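Local structure of AT-less polyketide synthase (Streptomyces platensis subsp. rosaceus, 4TKT) at residues E486-P494 / A514-V522. The protein probably catalyses decarboxylative condensation of acyl chains as a ketosynthase domain of the isomigrastatin assembly line, which lacks built-in acyltransferases. Residues are numbered along the deposited sequence; the frame is centred on the assembly and turned at random.
Sequences ERWSSADLP and AVSTLPALV. With SO4 (sulfate ion), chain D.
Leu493 CD2 meets two leucines across the contact: it lies 4.2 Å from Leu518 CD1 and 3.6 Å from Leu521 CD2, the Leu493 and Leu521 side chains running past each other in opposite directions. Leu493 and Leu518 bury the most area here, with Ser490 next, and together they join the 3-10 turn 490-492 and Leu493 to the N-terminal turn of helix 518-530. The branches of Leu493 split the work, for CD1 lies against the turn ahead of that helix, 3.4 Å from Ser516 C. Leu518 packs on the loop before Ser490: with CG anti to its own backbone N (chi1 -173°), its CD2 methyl comes 3.8 Å from Trp488 CB and also rests on the Trp488 carbonyl.

The polar link is a single bond across the segments, from Leu518 N to Ser490 OG at 3.0 Å, and its N-H...O angle of 177° makes it almost straight. Ser490 OG stands beside its own backbone N (chi1 -65°), which lets the hydroxyl face Leu518 N while giving its proton to sulfate O1, 2.6 Å from OG. The sulfate, likely a crystallisation additive, also takes a longer bond from Ser490 N, so the serine grips it twice. With alanine at this position, Leu518 N is likely to lose its acceptor here, and the sulfate one of its two bonds from the serine. Within 486-494, Ser489 N donates to Asp492 OD2 at 2.8 Å from above the carboxylate plane, tying the turn together.

Thr517 is the N-cap of helix 518-530, though its side-chain bond to Ala520 N is weak. Both segments belong to the RhiE-like KS-MAT linker region, where strand 509-515 is the middle strand of a three-stranded antiparallel sheet. Leu493 meets Val460 and Leu521 meets Val462, so both leucines pack on strand 460-466, an outermost strand of that sheet.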
loop_
_atom_site.group_PDB
_atom_site.type_symbol
_atom_site.label_atom_id
_atom_site.label_comp_id
_atom_site.label_asym_id
_atom_site.label_seq_id
_atom_site.Cartn_x
_atom_site.Cartn_y
_atom_site.Cartn_z
ATOM N N GLU A 486 16.716 16.222 4.506
ATOM C CA GLU A 486 16.780 17.621 4.091
ATOM C C GLU A 486 15.446 18.356 4.203
ATOM O O GLU A 486 15.421 19.575 4.364
ATOM C CB GLU A 486 17.294 17.716 2.651
ATOM N N ARG A 487 14.342 17.621 4.124
ATOM C CA ARG A 487 13.024 18.246 4.094
ATOM C C ARG A 487 12.603 18.835 5.440
ATOM O O ARG A 487 11.726 19.696 5.496
ATOM C CB ARG A 487 11.968 17.240 3.631
ATOM C CG ARG A 487 11.764 16.070 4.578
ATOM C CD ARG A 487 10.372 15.475 4.417
ATOM N NE ARG A 487 9.328 16.411 4.830
ATOM C CZ ARG A 487 8.025 16.150 4.787
ATOM N NH1 ARG A 487 7.594 14.975 4.344
ATOM N NH2 ARG A 487 7.150 17.065 5.186
ATOM N N TRP A 488 13.225 18.375 6.521
ATOM C CA TRP A 488 12.789 18.765 7.858
ATOM C C TRP A 488 13.537 19.972 8.411
ATOM O O TRP A 488 14.756 20.087 8.277
ATOM C CB TRP A 488 12.930 17.593 8.829
ATOM C CG TRP A 488 12.047 16.434 8.496
ATOM C CD1 TRP A 488 12.442 15.203 8.069
ATOM C CD2 TRP A 488 10.616 16.401 8.549
ATOM N NE1 TRP A 488 11.347 14.400 7.859
ATOM C CE2 TRP A 488 10.213 15.114 8.147
ATOM C CE3 TRP A 488 9.637 17.334 8.902
ATOM C CZ2 TRP A 488 8.873 14.735 8.086
ATOM C CZ3 TRP A 488 8.308 16.957 8.840
ATOM C CH2 TRP A 488 7.939 15.671 8.436
ATOM N N SER A 489 12.780 20.868 9.038
ATOM C CA SER A 489 13.336 22.022 9.731
ATOM C C SER A 489 12.566 22.252 11.027
ATOM O O SER A 489 11.591 21.554 11.304
ATOM C CB SER A 489 13.278 23.269 8.851
ATOM O OG SER A 489 11.935 23.603 8.542
ATOM N N SER A 490 13.001 23.234 11.812
ATOM C CA SER A 490 12.366 23.538 13.093
ATOM C C SER A 490 10.922 23.991 12.919
ATOM O O SER A 490 10.101 23.843 13.824
ATOM C CB SER A 490 13.158 24.613 13.842
ATOM O OG SER A 490 14.448 24.148 14.197
ATOM N N ALA A 491 10.616 24.539 11.748
ATOM C CA ALA A 491 9.276 25.033 11.462
ATOM C C ALA A 491 8.269 23.890 11.353
ATOM O O ALA A 491 7.059 24.114 11.374
ATOM C CB ALA A 491 9.281 25.857 10.186
ATOM N N ASP A 492 8.775 22.665 11.246
ATOM C CA ASP A 492 7.917 21.494 11.123
ATOM C C ASP A 492 7.499 20.937 12.483
ATOM O O ASP A 492 6.620 20.080 12.563
ATOM C CB ASP A 492 8.623 20.402 10.313
ATOM C CG ASP A 492 8.989 20.856 8.911
ATOM O OD1 ASP A 492 8.186 21.581 8.289
ATOM O OD2 ASP A 492 10.081 20.489 8.430
ATOM N N LEU A 493 8.125 21.429 13.549
ATOM C CA LEU A 493 7.898 20.896 14.896
ATOM C C LEU A 493 6.439 20.894 15.379
ATOM O O LEU A 493 6.021 19.939 16.033
ATOM C CB LEU A 493 8.759 21.650 15.913
ATOM C CG LEU A 493 10.217 21.199 16.010
ATOM C CD1 LEU A 493 10.904 21.876 17.176
ATOM C CD2 LEU A 493 10.302 19.695 16.149
ATOM N N PRO A 494 5.664 21.957 15.087
ATOM C CA PRO A 494 4.257 21.862 15.500
ATOM C C PRO A 494 3.491 20.739 14.795
ATOM O O PRO A 494 2.628 20.108 15.408
ATOM C CB PRO A 494 3.690 23.231 15.115
ATOM C CG PRO A 494 4.865 24.143 15.166
ATOM C CD PRO A 494 6.014 23.324 14.660
ATOM N N ALA A 514 10.029 18.034 25.573
ATOM C CA ALA A 514 9.645 19.385 25.184
ATOM C C ALA A 514 10.795 20.084 24.463
ATOM O O ALA A 514 11.850 20.323 25.049
ATOM C CB ALA A 514 9.216 20.184 26.401
ATOM N N VAL A 515 10.591 20.406 23.189
ATOM C CA VAL A 515 11.629 21.051 22.389
ATOM C C VAL A 515 11.073 22.230 21.595
ATOM O O VAL A 515 9.863 22.344 21.407
ATOM C CB VAL A 515 12.290 20.058 21.407
ATOM C CG1 VAL A 515 13.153 19.055 22.154
ATOM C CG2 VAL A 515 11.235 19.346 20.579
ATOM N N SER A 516 11.962 23.102 21.132
ATOM C CA SER A 516 11.555 24.241 20.317
ATOM C C SER A 516 12.349 24.303 19.014
ATOM O O SER A 516 11.976 25.020 18.085
ATOM C CB SER A 516 11.712 25.549 21.097
ATOM O OG SER A 516 13.058 25.762 21.484
ATOM N N THR A 517 13.443 23.547 18.947
ATOM C CA THR A 517 14.242 23.466 17.726
ATOM C C THR A 517 14.445 22.017 17.302
ATOM O O THR A 517 14.511 21.118 18.140
ATOM C CB THR A 517 15.626 24.124 17.892
ATOM O OG1 THR A 517 16.463 23.286 18.697
ATOM C CG2 THR A 517 15.501 25.501 18.533
ATOM N N LEU A 518 14.549 21.799 15.996
ATOM C CA LEU A 518 14.735 20.457 15.450
ATOM C C LEU A 518 16.056 19.787 15.859
ATOM O O LEU A 518 16.057 18.598 16.174
ATOM C CB LEU A 518 14.628 20.488 13.923
ATOM C CG LEU A 518 14.638 19.112 13.254
ATOM C CD1 LEU A 518 13.438 18.294 13.704
ATOM C CD2 LEU A 518 14.668 19.246 11.742
ATOM N N PRO A 519 17.185 20.528 15.845
ATOM C CA PRO A 519 18.418 19.856 16.277
ATOM C C PRO A 519 18.373 19.391 17.730
ATOM O O PRO A 519 19.049 18.422 18.078
ATOM C CB PRO A 519 19.488 20.937 16.091
ATOM C CG PRO A 519 18.941 21.823 15.040
ATOM C CD PRO A 519 17.470 21.871 15.310
ATOM N N ALA A 520 17.593 20.074 18.562
ATOM C CA ALA A 520 17.430 19.677 19.955
ATOM C C ALA A 520 16.615 18.393 20.050
ATOM O O ALA A 520 16.914 17.517 20.862
ATOM C CB ALA A 520 16.769 20.785 20.755
ATOM N N LEU A 521 15.584 18.290 19.218
ATOM C CA LEU A 521 14.747 17.098 19.182
ATOM C C LEU A 521 15.552 15.885 18.727
ATOM O O LEU A 521 15.435 14.805 19.303
ATOM C CB LEU A 521 13.543 17.309 18.265
ATOM C CG LEU A 521 12.623 16.098 18.073
ATOM C CD1 LEU A 521 12.137 15.561 19.409
ATOM C CD2 LEU A 521 11.447 16.456 17.185
ATOM N N VAL A 522 16.374 16.075 17.697
ATOM C CA VAL A 522 17.241 15.014 17.197
ATOM C C VAL A 522 18.188 14.522 18.292
ATOM O O VAL A 522 18.402 13.319 18.440
ATOM C CB VAL A 522 18.059 15.486 15.975
ATOM C CG1 VAL A 522 19.045 14.411 15.537
ATOM C CG2 VAL A 522 17.133 15.852 14.830
HETATM S S SO4 D . 16.902 24.382 11.494
HETATM O O1 SO4 D . 16.053 25.090 12.448
HETATM O O2 SO4 D . 18.004 23.741 12.206
HETATM O O3 SO4 D . 16.114 23.367 10.803
HETATM O O4 SO4 D . 17.436 25.333 10.524
#